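Local coordinates for protein phenol hydroxylase component phN (Pseudomonas stutzeri, PDB 3U52) that probably hydroxylates phenol and related aromatics as the diiron-bearing oxygenase subunit of a bacterial multicomponent monooxygenase, at residues C343-F348 with T469-Y474; V94-L99 with S277-Y282; Q334-F339 with W351-E356. One frame throughout, in Å; residues are numbered along the deposited sequence.

Contact 1 of 3, residues C343-F348 with T469-Y474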
ATOM      1  N   CYS A 343     -23.926  28.420  12.990  1.00 21.06           N
ATOM      2  CA  CYS A 343     -22.534  28.091  12.596  1.00 22.08           C
ATOM      3  C   CYS A 343     -21.493  29.163  12.835  1.00 21.53           C
ATOM      4  O   CYS A 343     -20.320  28.934  12.528  1.00 22.17           O
ATOM      5  CB  CYS A 343     -22.378  27.558  11.152  1.00 22.15           C
ATOM      6  SG  CYS A 343     -22.610  28.799   9.914  1.00 24.21           S
ATOM      7  N   GLN A 344     -21.880  30.305  13.381  1.00 23.36           N
ATOM      8  CA  GLN A 344     -20.885  31.241  13.959  1.00 22.81           C
ATOM      9  C   GLN A 344     -20.166  30.565  15.160  1.00 23.27           C
ATOM     10  O   GLN A 344     -19.099  31.016  15.614  1.00 22.38           O
ATOM     11  CB  GLN A 344     -21.500  32.628  14.332  1.00 24.17           C
ATOM     12  CG  GLN A 344     -22.296  32.730  15.661  1.00 23.92           C
ATOM     13  CD  GLN A 344     -23.753  32.358  15.485  1.00 25.29           C
ATOM     14  OE1 GLN A 344     -24.637  32.885  16.164  1.00 27.90           O
ATOM     15  NE2 GLN A 344     -24.016  31.496  14.554  1.00 23.17           N
ATOM     16  N   ALA A 345     -20.765  29.487  15.666  1.00 22.62           N
ATOM     17  CA  ALA A 345     -20.269  28.832  16.864  1.00 24.09           C
ATOM     18  C   ALA A 345     -19.967  27.349  16.679  1.00 23.74           C
ATOM     19  O   ALA A 345     -20.041  26.593  17.640  1.00 25.15           O
ATOM     20  CB  ALA A 345     -21.254  28.995  17.989  1.00 24.74           C
ATOM     21  N   THR A 346     -19.655  26.943  15.453  1.00 24.04           N
ATOM     22  CA  THR A 346     -19.262  25.558  15.116  1.00 22.65           C
ATOM     23  C   THR A 346     -17.908  25.590  14.358  1.00 21.96           C
ATOM     24  O   THR A 346     -17.480  26.629  13.873  1.00 20.40           O
ATOM     25  CB  THR A 346     -20.316  24.854  14.191  1.00 22.04           C
ATOM     26  OG1 THR A 346     -20.386  25.586  12.950  1.00 25.78           O
ATOM     27  CG2 THR A 346     -21.733  24.842  14.837  1.00 24.01           C
ATOM     28  N   ASN A 347     -17.252  24.433  14.260  1.00 20.33           N
ATOM     29  CA  ASN A 347     -15.943  24.304  13.632  1.00 20.89           C
ATOM     30  C   ASN A 347     -16.087  23.801  12.199  1.00 21.83           C
ATOM     31  O   ASN A 347     -15.134  23.277  11.627  1.00 24.66           O
ATOM     32  CB  ASN A 347     -15.074  23.319  14.452  1.00 21.36           C
ATOM     33  CG  ASN A 347     -15.662  21.909  14.495  1.00 23.69           C
ATOM     34  OD1 ASN A 347     -16.825  21.709  14.870  1.00 26.80           O
ATOM     35  ND2 ASN A 347     -14.837  20.903  14.143  1.00 27.95           N
ATOM     36  N   PHE A 348     -17.289  23.904  11.639  1.00 20.93           N
ATOM     37  CA  PHE A 348     -17.555  23.629  10.235  1.00 21.25           C
ATOM     38  C   PHE A 348     -18.487  24.680   9.629  1.00 20.75           C
ATOM     39  O   PHE A 348     -19.204  25.391  10.339  1.00 20.09           O
ATOM     40  CB  PHE A 348     -18.040  22.181   9.949  1.00 21.16           C
ATOM     41  CG  PHE A 348     -19.378  21.825  10.580  1.00 22.70           C
ATOM     42  CD1 PHE A 348     -20.571  22.163   9.954  1.00 20.25           C
ATOM     43  CD2 PHE A 348     -19.426  21.214  11.816  1.00 24.22           C
ATOM     44  CE1 PHE A 348     -21.831  21.824  10.555  1.00 26.36           C
ATOM     45  CE2 PHE A 348     -20.641  20.879  12.436  1.00 25.77           C
ATOM     46  CZ  PHE A 348     -21.852  21.177  11.816  1.00 27.80           C
ATOM     47  N   THR A 469     -15.682  35.303  22.942  1.00 33.44           N
ATOM     48  CA  THR A 469     -14.652  34.765  23.823  1.00 31.36           C
ATOM     49  C   THR A 469     -14.834  33.258  24.071  1.00 29.65           C
ATOM     50  O   THR A 469     -13.856  32.529  24.155  1.00 27.95           O
ATOM     51  CB  THR A 469     -14.647  35.520  25.170  1.00 31.78           C
ATOM     52  OG1 THR A 469     -14.466  36.929  24.913  1.00 34.96           O
ATOM     53  CG2 THR A 469     -13.553  35.015  26.094  1.00 30.78           C
ATOM     54  N   VAL A 470     -16.075  32.810  24.233  1.00 28.02           N
ATOM     55  CA  VAL A 470     -16.344  31.374  24.372  1.00 26.20           C
ATOM     56  C   VAL A 470     -15.871  30.659  23.100  1.00 24.89           C
ATOM     57  O   VAL A 470     -15.123  29.697  23.172  1.00 24.46           O
ATOM     58  CB  VAL A 470     -17.821  31.071  24.694  1.00 27.27           C
ATOM     59  CG1 VAL A 470     -18.059  29.574  24.819  1.00 25.44           C
ATOM     60  CG2 VAL A 470     -18.266  31.783  25.994  1.00 27.60           C
ATOM     61  N   VAL A 471     -16.261  31.155  21.939  1.00 24.64           N
ATOM     62  CA  VAL A 471     -15.918  30.479  20.675  1.00 23.50           C
ATOM     63  C   VAL A 471     -14.395  30.451  20.427  1.00 24.57           C
ATOM     64  O   VAL A 471     -13.845  29.394  20.144  1.00 24.26           O
ATOM     65  CB  VAL A 471     -16.698  31.081  19.522  1.00 24.13           C
ATOM     66  CG1 VAL A 471     -16.187  30.570  18.185  1.00 22.24           C
ATOM     67  CG2 VAL A 471     -18.211  30.793  19.720  1.00 22.63           C
ATOM     68  N   GLN A 472     -13.716  31.585  20.558  1.00 24.38           N
ATOM     69  CA  GLN A 472     -12.278  31.674  20.281  1.00 25.17           C
ATOM     70  C   GLN A 472     -11.426  31.096  21.406  1.00 25.41           C
ATOM     71  O   GLN A 472     -10.498  30.298  21.146  1.00 24.87           O
ATOM     72  CB  GLN A 472     -11.844  33.143  19.993  1.00 26.41           C
ATOM     73  CG  GLN A 472     -10.309  33.290  19.662  1.00 28.61           C
ATOM     74  CD  GLN A 472      -9.985  32.747  18.285  1.00 30.89           C
ATOM     75  OE1 GLN A 472     -10.457  33.271  17.264  1.00 28.74           O
ATOM     76  NE2 GLN A 472      -9.213  31.642  18.249  1.00 31.01           N
ATOM     77  N   LYS A 473     -11.713  31.469  22.657  1.00 25.32           N
ATOM     78  CA  LYS A 473     -10.794  31.109  23.756  1.00 26.84           C
ATOM     79  C   LYS A 473     -11.092  29.782  24.440  1.00 26.16           C
ATOM     80  O   LYS A 473     -10.160  29.103  24.873  1.00 26.45           O
ATOM     81  CB  LYS A 473     -10.669  32.245  24.802  1.00 28.14           C
ATOM     82  CG  LYS A 473      -9.931  33.528  24.275  1.00 34.80           C
ATOM     83  CD  LYS A 473      -8.396  33.285  24.056  1.00 44.26           C
ATOM     84  CE  LYS A 473      -7.731  34.305  23.121  1.00 47.75           C
ATOM     85  NZ  LYS A 473      -8.063  35.732  23.484  1.00 50.46           N
ATOM     86  N   TYR A 474     -12.375  29.418  24.554  1.00 25.56           N
ATOM     87  CA  TYR A 474     -12.756  28.148  25.159  1.00 23.89           C
ATOM     88  C   TYR A 474     -12.777  27.028  24.134  1.00 24.92           C
ATOM     89  O   TYR A 474     -12.175  25.969  24.361  1.00 24.80           O
ATOM     90  CB  TYR A 474     -14.122  28.250  25.869  1.00 23.67           C
ATOM     91  CG  TYR A 474     -14.425  27.089  26.812  1.00 22.32           C
ATOM     92  CD1 TYR A 474     -15.563  26.294  26.625  1.00 22.08           C
ATOM     93  CD2 TYR A 474     -13.553  26.749  27.845  1.00 24.59           C
ATOM     94  CE1 TYR A 474     -15.829  25.220  27.473  1.00 20.54           C
ATOM     95  CE2 TYR A 474     -13.821  25.690  28.721  1.00 25.15           C
ATOM     96  CZ  TYR A 474     -14.952  24.927  28.505  1.00 24.04           C
ATOM     97  OH  TYR A 474     -15.221  23.894  29.356  1.00 24.86           O
TER
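Within 469-474, V471 alone meets the 343-348 segment, and Q344 and A345 receive it. The CB of V471 points toward the loop, and its two methyls divide the work. CG1 stands anti to the backbone N (chi1 170°) and ends against the main chain, 3.9 Å from Q344 O. CG2, anti to the carbonyl carbon, turns to A345: it lies 3.9 Å from A345 CB and 4.0 Å from A345 CA, so it rests on the alanine's backbone as well as its methyl. The small A345 side chain is consistent with the close approach of the backbones, 6.0 Å between the CA atoms of A345 and V471. No hydrogen bond crosses here, and two polar groups of the loop bond outside the contact: W170 NE1 donates to A345 O, and Q344 NE2 turns back to Q341 O. Farther along the loop, T346 OG1 donates to F348 O at 2.9 Å, in the carbonyl plane on a lone pair, which links the threonine side chain to the backbone two residues on. Bound xenon touches both loop residues at separate sites, the one beside A345 being shared with I457 and Y475. The loop runs from helix 331-342 to helix 355-364; V471 joins its first half to helix 467-474, while F348, a few residues farther on, packs on helix 94-103.

Contact 2 of 3, residues V94-L99 with S277-Y282; sequences VNALKL and SMMMDY
M279, L99 and A96 carry this contact, in which helices 94-103 and 254-283 pack antiparallel within the mostly helical fold of the hydroxylase family. The axes of the segments 94-99 and 277-282 run at 170° to each other and approach to 10.3 Å. M279 leaves its helix with CG anti to the backbone N, then bends at chi2 and chi3, and this folds the thioether over A96: M279 CG sits 3.9 Å and M279 SD 4.0 Å from A96 CB. The small alanine methyl thus meets the flank of the methionine, not its CE end. One turn on, L99 spans the interface with a single branch. Its CD2 reaches the terminal methyl of M278, with M279 CB a little farther off at 4.4 Å from L99 CD2. The contact is buried and wholly apolar; P209 and F210 of helix 187-216 also pack on M279. On another side of helix 94-103 the chemistry turns polar: K98 NZ donates to N95 OD1 at 3.0 Å, coming in 48° above the carbonyl plane, and also forms a salt bridge with D491. Where the L99 and M278 side chains cross, L99 CD2 and M278 CE stand 4.0 Å apart.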
ATOM      1  N   VAL A  94     -15.396  18.552   2.796  1.00 19.12           N
ATOM      2  CA  VAL A  94     -14.497  18.396   3.936  1.00 19.13           C
ATOM      3  C   VAL A  94     -15.255  18.675   5.281  1.00 20.06           C
ATOM      4  O   VAL A  94     -14.865  18.158   6.333  1.00 17.89           O
ATOM      5  CB  VAL A  94     -13.250  19.237   3.785  1.00 20.53           C
ATOM      6  CG1 VAL A  94     -12.264  19.053   4.974  1.00 22.01           C
ATOM      7  CG2 VAL A  94     -12.570  18.901   2.440  1.00 21.25           C
ATOM      8  N   ASN A  95     -16.355  19.415   5.209  1.00 19.03           N
ATOM      9  CA  ASN A  95     -17.204  19.614   6.384  1.00 20.14           C
ATOM     10  C   ASN A  95     -17.759  18.345   7.026  1.00 19.75           C
ATOM     11  O   ASN A  95     -17.929  18.314   8.237  1.00 20.56           O
ATOM     12  CB  ASN A  95     -18.264  20.655   6.073  1.00 20.57           C
ATOM     13  CG  ASN A  95     -17.612  22.014   5.768  1.00 20.61           C
ATOM     14  OD1 ASN A  95     -17.117  22.675   6.664  1.00 19.91           O
ATOM     15  ND2 ASN A  95     -17.542  22.376   4.499  1.00 22.29           N
ATOM     16  N   ALA A  96     -17.959  17.306   6.227  1.00 19.62           N
ATOM     17  CA  ALA A  96     -18.342  16.011   6.726  1.00 20.83           C
ATOM     18  C   ALA A  96     -17.198  15.462   7.554  1.00 21.42           C
ATOM     19  O   ALA A  96     -17.439  14.835   8.573  1.00 21.93           O
ATOM     20  CB  ALA A  96     -18.640  15.109   5.619  1.00 21.34           C
ATOM     21  N   LEU A  97     -15.955  15.740   7.168  1.00 22.28           N
ATOM     22  CA  LEU A  97     -14.786  15.216   7.920  1.00 22.56           C
ATOM     23  C   LEU A  97     -14.486  15.973   9.223  1.00 22.81           C
ATOM     24  O   LEU A  97     -13.932  15.394  10.191  1.00 22.35           O
ATOM     25  CB  LEU A  97     -13.541  15.119   7.012  1.00 23.25           C
ATOM     26  CG  LEU A  97     -13.690  14.338   5.676  1.00 25.17           C
ATOM     27  CD1 LEU A  97     -12.391  14.407   4.843  1.00 24.42           C
ATOM     28  CD2 LEU A  97     -14.142  12.868   5.858  1.00 27.61           C
ATOM     29  N   LYS A  98     -14.815  17.276   9.248  1.00 21.56           N
ATOM     30  CA  LYS A  98     -14.693  18.100  10.501  1.00 21.49           C
ATOM     31  C   LYS A  98     -15.640  17.557  11.559  1.00 22.64           C
ATOM     32  O   LYS A  98     -15.254  17.366  12.704  1.00 21.78           O
ATOM     33  CB  LYS A  98     -15.026  19.556  10.211  1.00 20.45           C
ATOM     34  CG  LYS A  98     -14.152  20.138   9.098  1.00 19.02           C
ATOM     35  CD  LYS A  98     -14.617  21.501   8.633  1.00 19.90           C
ATOM     36  CE  LYS A  98     -13.953  21.875   7.277  1.00 20.23           C
ATOM     37  NZ  LYS A  98     -14.176  23.321   6.973  1.00 25.49           N
ATOM     38  N   LEU A  99     -16.862  17.252  11.135  1.00 22.93           N
ATOM     39  CA  LEU A  99     -17.856  16.566  11.953  1.00 25.65           C
ATOM     40  C   LEU A  99     -17.383  15.172  12.409  1.00 25.32           C
ATOM     41  O   LEU A  99     -17.516  14.799  13.576  1.00 25.69           O
ATOM     42  CB  LEU A  99     -19.161  16.473  11.152  1.00 25.77           C
ATOM     43  CG  LEU A  99     -20.543  16.075  11.673  1.00 31.82           C
ATOM     44  CD1 LEU A  99     -20.929  16.715  13.040  1.00 32.64           C
ATOM     45  CD2 LEU A  99     -21.584  16.492  10.605  1.00 35.45           C
ATOM     46  N   SER A 277     -27.883  12.122   9.431  1.00 22.50           N
ATOM     47  CA  SER A 277     -28.915  12.466   8.472  1.00 22.84           C
ATOM     48  C   SER A 277     -28.611  13.764   7.758  1.00 21.42           C
ATOM     49  O   SER A 277     -28.752  13.873   6.541  1.00 20.06           O
ATOM     50  CB  SER A 277     -30.317  12.530   9.113  1.00 22.04           C
ATOM     51  OG  SER A 277     -30.458  13.719   9.829  1.00 29.58           O
ATOM     52  N   MET A 278     -28.189  14.758   8.530  1.00 22.15           N
ATOM     53  CA  MET A 278     -27.810  16.070   7.995  1.00 21.98           C
ATOM     54  C   MET A 278     -26.554  15.995   7.072  1.00 22.25           C
ATOM     55  O   MET A 278     -26.480  16.642   6.023  1.00 21.41           O
ATOM     56  CB  MET A 278     -27.547  17.002   9.188  1.00 23.45           C
ATOM     57  CG  MET A 278     -27.040  18.314   8.810  1.00 27.30           C
ATOM     58  SD  MET A 278     -26.663  19.275  10.292  1.00 31.90           S
ATOM     59  CE  MET A 278     -25.056  18.509  10.722  1.00 33.66           C
ATOM     60  N   MET A 279     -25.549  15.252   7.505  1.00 21.75           N
ATOM     61  CA  MET A 279     -24.326  15.021   6.713  1.00 22.57           C
ATOM     62  C   MET A 279     -24.615  14.472   5.328  1.00 22.82           C
ATOM     63  O   MET A 279     -24.147  15.012   4.295  1.00 21.39           O
ATOM     64  CB  MET A 279     -23.437  14.034   7.497  1.00 23.18           C
ATOM     65  CG  MET A 279     -22.020  13.795   6.982  1.00 24.71           C
ATOM     66  SD  MET A 279     -21.896  12.782   5.494  1.00 30.91           S
ATOM     67  CE  MET A 279     -22.208  11.085   5.814  1.00 14.03           C
ATOM     68  N   MET A 280     -25.338  13.359   5.290  1.00 22.14           N
ATOM     69  CA  MET A 280     -25.531  12.680   4.007  1.00 23.26           C
ATOM     70  C   MET A 280     -26.497  13.444   3.068  1.00 22.50           C
ATOM     71  O   MET A 280     -26.301  13.412   1.848  1.00 22.72           O
ATOM     72  CB  MET A 280     -25.955  11.212   4.169  1.00 23.68           C
ATOM     73  CG  MET A 280     -27.385  10.991   4.636  1.00 25.36           C
ATOM     74  SD  MET A 280     -27.673   9.261   5.096  1.00 28.94           S
ATOM     75  CE  MET A 280     -27.807   8.456   3.520  1.00 25.22           C
ATOM     76  N   ASP A 281     -27.510  14.122   3.611  1.00 19.91           N
ATOM     77  CA  ASP A 281     -28.448  14.842   2.741  1.00 20.06           C
ATOM     78  C   ASP A 281     -27.859  16.155   2.245  1.00 20.94           C
ATOM     79  O   ASP A 281     -28.133  16.544   1.086  1.00 20.57           O
ATOM     80  CB  ASP A 281     -29.782  15.128   3.438  1.00 19.90           C
ATOM     81  CG  ASP A 281     -30.701  13.913   3.467  1.00 20.03           C
ATOM     82  OD1 ASP A 281     -31.822  14.030   3.959  1.00 23.04           O
ATOM     83  OD2 ASP A 281     -30.333  12.837   2.956  1.00 19.72           O
ATOM     84  N   TYR A 282     -27.055  16.834   3.094  1.00 20.14           N
ATOM     85  CA  TYR A 282     -26.577  18.214   2.798  1.00 21.82           C
ATOM     86  C   TYR A 282     -25.068  18.410   2.594  1.00 22.71           C
ATOM     87  O   TYR A 282     -24.654  19.241   1.764  1.00 22.64           O
ATOM     88  CB  TYR A 282     -27.011  19.176   3.923  1.00 20.60           C
ATOM     89  CG  TYR A 282     -28.485  19.496   3.889  1.00 22.39           C
ATOM     90  CD1 TYR A 282     -29.433  18.661   4.517  1.00 18.64           C
ATOM     91  CD2 TYR A 282     -28.939  20.617   3.210  1.00 21.75           C
ATOM     92  CE1 TYR A 282     -30.799  18.922   4.452  1.00 16.69           C
ATOM     93  CE2 TYR A 282     -30.313  20.919   3.140  1.00 22.13           C
ATOM     94  CZ  TYR A 282     -31.225  20.084   3.767  1.00 22.55           C
ATOM     95  OH  TYR A 282     -32.552  20.418   3.668  1.00 21.79           O
TER

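Contact 3 of 3, residues Q334-F339 with W351-E356; sequences QLWTTF and WIPEKE
W336 and W351 meet in two ways at once. W336 NE1 donates to the backbone carbonyl W351 O at 3.0 Å, almost in line with the C=O bond, although the bend at the hydrogen (138°) keeps it from being straight. The same indole then pushes its benzo edge into the W351 side chain: W336 CZ2 stands 3.7 Å above the W351 ring plane, over its centre, and W336 CH2 lies 3.8 Å from W351 CH2. This is a T-shaped pair, with six-membered ring centroids 4.9 Å apart and planes at 69°. P353 CD adds a looser touch on W336 NE1. W336 reaches across because its CG is anti to the backbone N (chi1 -180°), which carries the indole out from helix 331-342. The unit is a helix-loop-helix: the chain leaves that helix, loops round, and comes back past W336 before helix 355-364 begins, with E354 at its N-cap position and E354 N bonded to E357 OE1. A leucine in place of W351 would probably leave the W336 edge without its aromatic face and open a gap beside it, even if the backbone carbonyl still took the N-H. Farther out, the ring of Y282 stacks on W336, and Y377 of helix 369-385 also packs on it, while R92 and Y486 lie against W351. Back on helix 331-342, T338 N and T338 OG1 both grip Q334 O, from opposite faces of its plane, the hydroxyl at 2.8 Å.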
ATOM      1  N   GLN A 334     -34.542  19.839   9.417  1.00 17.98           N
ATOM      2  CA  GLN A 334     -34.561  20.512  10.732  1.00 17.87           C
ATOM      3  C   GLN A 334     -33.141  20.766  11.274  1.00 17.90           C
ATOM      4  O   GLN A 334     -32.807  21.874  11.752  1.00 18.47           O
ATOM      5  CB  GLN A 334     -35.377  19.675  11.738  1.00 18.07           C
ATOM      6  CG  GLN A 334     -36.862  19.599  11.396  1.00 20.40           C
ATOM      7  CD  GLN A 334     -37.631  18.563  12.222  1.00 21.64           C
ATOM      8  OE1 GLN A 334     -37.103  17.518  12.616  1.00 22.15           O
ATOM      9  NE2 GLN A 334     -38.917  18.856  12.467  1.00 23.37           N
ATOM     10  N   LEU A 335     -32.272  19.778  11.170  1.00 18.09           N
ATOM     11  CA  LEU A 335     -30.933  19.930  11.688  1.00 19.05           C
ATOM     12  C   LEU A 335     -30.082  20.882  10.834  1.00 18.21           C
ATOM     13  O   LEU A 335     -29.304  21.663  11.375  1.00 16.64           O
ATOM     14  CB  LEU A 335     -30.262  18.554  11.800  1.00 20.33           C
ATOM     15  CG  LEU A 335     -30.660  17.902  13.116  1.00 24.21           C
ATOM     16  CD1 LEU A 335     -30.704  16.452  12.840  1.00 29.91           C
ATOM     17  CD2 LEU A 335     -29.546  18.249  14.088  1.00 25.75           C
ATOM     18  N   TRP A 336     -30.243  20.849   9.499  1.00 17.11           N
ATOM     19  CA  TRP A 336     -29.331  21.657   8.674  1.00 16.75           C
ATOM     20  C   TRP A 336     -29.633  23.102   8.942  1.00 17.48           C
ATOM     21  O   TRP A 336     -28.759  23.958   9.114  1.00 17.01           O
ATOM     22  CB  TRP A 336     -29.491  21.356   7.190  1.00 16.15           C
ATOM     23  CG  TRP A 336     -28.567  22.155   6.278  1.00 14.87           C
ATOM     24  CD1 TRP A 336     -28.933  23.146   5.377  1.00 15.15           C
ATOM     25  CD2 TRP A 336     -27.144  22.056   6.198  1.00 16.96           C
ATOM     26  NE1 TRP A 336     -27.816  23.613   4.713  1.00 16.80           N
ATOM     27  CE2 TRP A 336     -26.715  22.942   5.175  1.00 17.21           C
ATOM     28  CE3 TRP A 336     -26.185  21.252   6.849  1.00 19.01           C
ATOM     29  CZ2 TRP A 336     -25.380  23.066   4.813  1.00 16.59           C
ATOM     30  CZ3 TRP A 336     -24.861  21.386   6.486  1.00 16.79           C
ATOM     31  CH2 TRP A 336     -24.473  22.285   5.477  1.00 15.59           C
ATOM     32  N   THR A 337     -30.915  23.389   8.953  1.00 16.61           N
ATOM     33  CA  THR A 337     -31.414  24.737   9.322  1.00 19.29           C
ATOM     34  C   THR A 337     -30.975  25.253  10.768  1.00 17.42           C
ATOM     35  O   THR A 337     -30.595  26.446  10.954  1.00 15.21           O
ATOM     36  CB  THR A 337     -32.920  24.709   8.860  1.00 20.39           C
ATOM     37  OG1 THR A 337     -33.151  25.494   7.683  1.00 28.12           O
ATOM     38  CG2 THR A 337     -33.906  24.740   9.850  1.00 22.28           C
ATOM     39  N   THR A 338     -30.914  24.358  11.741  1.00 16.19           N
ATOM     40  CA  THR A 338     -30.333  24.626  13.055  1.00 17.53           C
ATOM     41  C   THR A 338     -28.857  24.974  12.967  1.00 17.72           C
ATOM     42  O   THR A 338     -28.419  25.987  13.535  1.00 17.47           O
ATOM     43  CB  THR A 338     -30.517  23.392  13.951  1.00 17.68           C
ATOM     44  OG1 THR A 338     -31.933  23.214  14.102  1.00 19.00           O
ATOM     45  CG2 THR A 338     -29.846  23.548  15.321  1.00 16.71           C
ATOM     46  N   PHE A 339     -28.079  24.153  12.254  1.00 18.00           N
ATOM     47  CA  PHE A 339     -26.645  24.380  12.167  1.00 18.59           C
ATOM     48  C   PHE A 339     -26.348  25.613  11.339  1.00 18.16           C
ATOM     49  O   PHE A 339     -25.422  26.375  11.663  1.00 18.66           O
ATOM     50  CB  PHE A 339     -25.906  23.146  11.655  1.00 19.53           C
ATOM     51  CG  PHE A 339     -25.659  22.103  12.744  1.00 22.04           C
ATOM     52  CD1 PHE A 339     -26.473  20.997  12.873  1.00 24.46           C
ATOM     53  CD2 PHE A 339     -24.633  22.275  13.648  1.00 24.53           C
ATOM     54  CE1 PHE A 339     -26.227  20.030  13.849  1.00 28.25           C
ATOM     55  CE2 PHE A 339     -24.357  21.312  14.617  1.00 26.58           C
ATOM     56  CZ  PHE A 339     -25.180  20.199  14.737  1.00 27.31           C
ATOM     57  N   TRP A 351     -24.254  26.382   4.399  1.00 19.52           N
ATOM     58  CA  TRP A 351     -24.441  27.181   3.185  1.00 21.35           C
ATOM     59  C   TRP A 351     -25.837  26.844   2.751  1.00 21.55           C
ATOM     60  O   TRP A 351     -26.447  25.917   3.294  1.00 21.73           O
ATOM     61  CB  TRP A 351     -23.450  26.759   2.066  1.00 19.20           C
ATOM     62  CG  TRP A 351     -23.484  25.247   1.779  1.00 20.26           C
ATOM     63  CD1 TRP A 351     -24.348  24.602   0.921  1.00 20.53           C
ATOM     64  CD2 TRP A 351     -22.679  24.205   2.376  1.00 18.02           C
ATOM     65  NE1 TRP A 351     -24.143  23.233   0.956  1.00 20.72           N
ATOM     66  CE2 TRP A 351     -23.117  22.956   1.823  1.00 16.93           C
ATOM     67  CE3 TRP A 351     -21.627  24.191   3.293  1.00 19.80           C
ATOM     68  CZ2 TRP A 351     -22.520  21.728   2.170  1.00 16.03           C
ATOM     69  CZ3 TRP A 351     -21.042  22.945   3.658  1.00 16.76           C
ATOM     70  CH2 TRP A 351     -21.494  21.744   3.107  1.00 14.91           C
ATOM     71  N   ILE A 352     -26.348  27.578   1.776  1.00 22.91           N
ATOM     72  CA  ILE A 352     -27.621  27.201   1.180  1.00 24.09           C
ATOM     73  C   ILE A 352     -27.368  26.185   0.038  1.00 24.95           C
ATOM     74  O   ILE A 352     -26.522  26.418  -0.784  1.00 24.41           O
ATOM     75  CB  ILE A 352     -28.377  28.482   0.714  1.00 23.96           C
ATOM     76  CG1 ILE A 352     -28.699  29.334   1.952  1.00 25.44           C
ATOM     77  CG2 ILE A 352     -29.648  28.140  -0.064  1.00 25.92           C
ATOM     78  CD1 ILE A 352     -29.091  30.742   1.613  1.00 24.36           C
ATOM     79  N   PRO A 353     -28.097  25.053   0.007  1.00 25.84           N
ATOM     80  CA  PRO A 353     -27.943  24.053  -1.045  1.00 26.97           C
ATOM     81  C   PRO A 353     -28.135  24.642  -2.472  1.00 27.78           C
ATOM     82  O   PRO A 353     -28.941  25.573  -2.651  1.00 26.53           O
ATOM     83  CB  PRO A 353     -29.053  23.022  -0.715  1.00 26.38           C
ATOM     84  CG  PRO A 353     -30.054  23.817   0.237  1.00 26.87           C
ATOM     85  CD  PRO A 353     -29.114  24.662   1.016  1.00 27.43           C
ATOM     86  N   GLU A 354     -27.413  24.110  -3.460  1.00 29.13           N
ATOM     87  CA  GLU A 354     -27.575  24.550  -4.867  1.00 31.91           C
ATOM     88  C   GLU A 354     -28.955  24.199  -5.355  1.00 31.79           C
ATOM     89  O   GLU A 354     -29.595  23.325  -4.790  1.00 31.27           O
ATOM     90  CB  GLU A 354     -26.550  23.882  -5.797  1.00 33.63           C
ATOM     91  CG  GLU A 354     -25.120  23.977  -5.371  1.00 39.81           C
ATOM     92  CD  GLU A 354     -24.667  25.417  -5.151  1.00 47.63           C
ATOM     93  OE1 GLU A 354     -23.883  25.638  -4.200  1.00 53.91           O
ATOM     94  OE2 GLU A 354     -25.085  26.323  -5.914  1.00 52.11           O
ATOM     95  N   LYS A 355     -29.409  24.818  -6.445  1.00 32.96           N
ATOM     96  CA  LYS A 355     -30.771  24.548  -6.924  1.00 33.43           C
ATOM     97  C   LYS A 355     -30.942  23.051  -7.347  1.00 32.66           C
ATOM     98  O   LYS A 355     -31.991  22.443  -7.124  1.00 32.12           O
ATOM     99  CB  LYS A 355     -31.195  25.560  -8.012  1.00 35.01           C
ATOM    100  CG  LYS A 355     -30.867  25.127  -9.451  1.00 40.76           C
ATOM    101  CD  LYS A 355     -32.056  24.368 -10.136  1.00 48.66           C
ATOM    102  CE  LYS A 355     -31.609  23.166 -11.040  1.00 51.31           C
ATOM    103  NZ  LYS A 355     -30.711  23.496 -12.207  1.00 52.11           N
ATOM    104  N   GLU A 356     -29.889  22.453  -7.881  1.00 31.90           N
ATOM    105  CA  GLU A 356     -29.911  21.023  -8.224  1.00 33.30           C
ATOM    106  C   GLU A 356     -30.056  20.073  -7.003  1.00 31.45           C
ATOM    107  O   GLU A 356     -30.744  19.078  -7.079  1.00 29.89           O
ATOM    108  CB  GLU A 356     -28.683  20.655  -9.068  1.00 34.39           C
ATOM    109  CG  GLU A 356     -27.333  21.151  -8.514  1.00 41.41           C
ATOM    110  CD  GLU A 356     -26.832  22.494  -9.136  1.00 49.12           C
ATOM    111  OE1 GLU A 356     -25.617  22.548  -9.483  1.00 53.30           O
ATOM    112  OE2 GLU A 356     -27.619  23.478  -9.268  1.00 49.33           O
TER

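From the N terminus, contact 2 comes first: 94-99 waits for 277-282, and the 177 residues between, mostly helical, include all six residues of the iron sites. It has closed before the others open. Contact 3 then starts at 334-339 and closes a short loop at 351-356. Segment 343-348 lies within that loop, but its partner 469-474 comes far later, so contacts 1 and 3 cross; the long loop of contact 1 holds the zinc-binding cysteines. F348 packs on F339, and M278 meets F339 and W336, so the three contacts tie helices 94-103 and 254-283, which flank the iron-bearing helices in sequence, to helix 331-342, the loop after it and helix 467-474.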